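Local structure of transcriptional regulator, MerR family (Listeria monocytogenes str. 4b F2365, 3GP4) at residues Ile19-Tyr22 with Glu23-Leu27. The protein probably regulates transcription by binding promoter DNA through a MerR-type helix-turn-helix domain. Sequence-based numbering, arbitrary orientation.
Sequences IRYY and ERIGL
The carbonyls of Ile19, Arg20 and Tyr21 accept the amides of Glu23, Arg24 and Ile25 in the i to i+4 pattern of an alpha helix, whereas Tyr22 O takes Leu27 N, five residues on, at 2.8 Å. That six-to-one bond, the Gly26 N to Glu23 O bond and the positive phi of Gly26 define a Schellman motif. On one flank Ile25 lies over a face of the Tyr21 ring: CG1 sits 4.2 Å from the centroid and 17° off the ring normal, a CH-pi contact. A chi1 of 70° sets Ile25 CG1 over the face, and the anti second torsion carries Ile25 CD1 on to 3.3 Å from Tyr21 OH. Arg24 bends at chi3 and brings NH1 to the edge of the same ring, 3.7 Å from Tyr21 CD1, with guanidinium and ring planes 61° apart. Past the turn, Leu27 CD1 meets Tyr22 CD1 at 3.4 Å. Salt bridges from Glu23 to Arg33 and Arg39 tie helix 16-25, probably the recognition helix of the MerR helix-turn-helix after helix 5-12, to the loop leading to helix 43-57. Ile19, Tyr22 and Leu27 pack on helix 43-57, and Leu27 and Ile25 reach helix 62-74.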
# COMPACT_ATOMS: atom_id res chain seq x y z
N ILE A 19 12.78 0.40 -17.53
CA ILE A 19 13.76 1.47 -17.70
C ILE A 19 13.46 2.32 -18.95
O ILE A 19 13.43 3.56 -18.87
CB ILE A 19 15.22 0.94 -17.73
CG1 ILE A 19 15.62 0.39 -16.35
CG2 ILE A 19 16.17 2.07 -18.21
CD1 ILE A 19 16.96 -0.34 -16.26
N ARG A 20 13.22 1.67 -20.09
CA ARG A 20 12.92 2.39 -21.34
C ARG A 20 11.68 3.27 -21.16
O ARG A 20 11.64 4.41 -21.65
CB ARG A 20 12.68 1.44 -22.53
CG ARG A 20 13.89 0.65 -23.05
CD ARG A 20 13.43 -0.46 -24.01
NE ARG A 20 14.59 -1.13 -24.58
CZ ARG A 20 15.08 -2.31 -24.17
NH1 ARG A 20 14.47 -2.99 -23.21
NH2 ARG A 20 16.17 -2.81 -24.75
N TYR A 21 10.66 2.71 -20.49
CA TYR A 21 9.43 3.46 -20.20
C TYR A 21 9.68 4.70 -19.30
O TYR A 21 9.18 5.77 -19.58
CB TYR A 21 8.40 2.50 -19.57
CG TYR A 21 7.18 3.20 -18.97
CD1 TYR A 21 6.18 3.73 -19.78
CD2 TYR A 21 7.03 3.29 -17.59
CE1 TYR A 21 5.07 4.36 -19.23
CE2 TYR A 21 5.93 3.92 -17.02
CZ TYR A 21 4.96 4.44 -17.85
OH TYR A 21 3.88 5.05 -17.28
N TYR A 22 10.44 4.53 -18.23
CA TYR A 22 10.85 5.66 -17.35
C TYR A 22 11.51 6.77 -18.17
O TYR A 22 11.22 7.95 -17.96
CB TYR A 22 11.87 5.22 -16.30
CG TYR A 22 11.39 4.40 -15.13
CD1 TYR A 22 10.02 4.16 -14.90
CD2 TYR A 22 12.31 3.88 -14.22
CE1 TYR A 22 9.61 3.40 -13.80
CE2 TYR A 22 11.91 3.11 -13.13
CZ TYR A 22 10.56 2.88 -12.93
OH TYR A 22 10.20 2.13 -11.86
N GLU A 23 12.40 6.41 -19.08
CA GLU A 23 13.08 7.47 -19.86
C GLU A 23 12.08 8.13 -20.82
O GLU A 23 12.00 9.36 -20.92
CB GLU A 23 14.32 6.92 -20.60
CG GLU A 23 15.04 8.01 -21.51
CD GLU A 23 16.08 7.39 -22.44
OE1 GLU A 23 15.96 6.18 -22.72
OE2 GLU A 23 17.02 8.11 -22.89
N ARG A 24 11.33 7.30 -21.53
CA ARG A 24 10.39 7.77 -22.54
C ARG A 24 9.40 8.76 -21.97
O ARG A 24 9.11 9.77 -22.60
CB ARG A 24 9.63 6.59 -23.16
CG ARG A 24 8.65 7.01 -24.21
CD ARG A 24 8.20 5.85 -25.07
NE ARG A 24 7.38 4.87 -24.33
CZ ARG A 24 6.10 5.08 -24.03
NH1 ARG A 24 5.40 4.15 -23.39
NH2 ARG A 24 5.49 6.22 -24.41
N ILE A 25 8.86 8.50 -20.79
CA ILE A 25 7.82 9.41 -20.28
C ILE A 25 8.34 10.51 -19.33
O ILE A 25 7.57 11.33 -18.83
CB ILE A 25 6.61 8.67 -19.69
CG1 ILE A 25 6.95 7.97 -18.37
CG2 ILE A 25 5.90 7.79 -20.78
CD1 ILE A 25 5.69 7.82 -17.50
N GLY A 26 9.65 10.52 -19.12
CA GLY A 26 10.31 11.55 -18.33
C GLY A 26 10.32 11.34 -16.84
O GLY A 26 10.25 12.32 -16.07
N LEU A 27 10.38 10.09 -16.41
CA LEU A 27 10.58 9.79 -14.99
C LEU A 27 12.05 9.84 -14.60
O LEU A 27 12.39 10.20 -13.48
CB LEU A 27 10.03 8.43 -14.67
CG LEU A 27 8.49 8.43 -14.51
CD1 LEU A 27 8.05 6.94 -14.47
CD2 LEU A 27 8.02 9.13 -13.25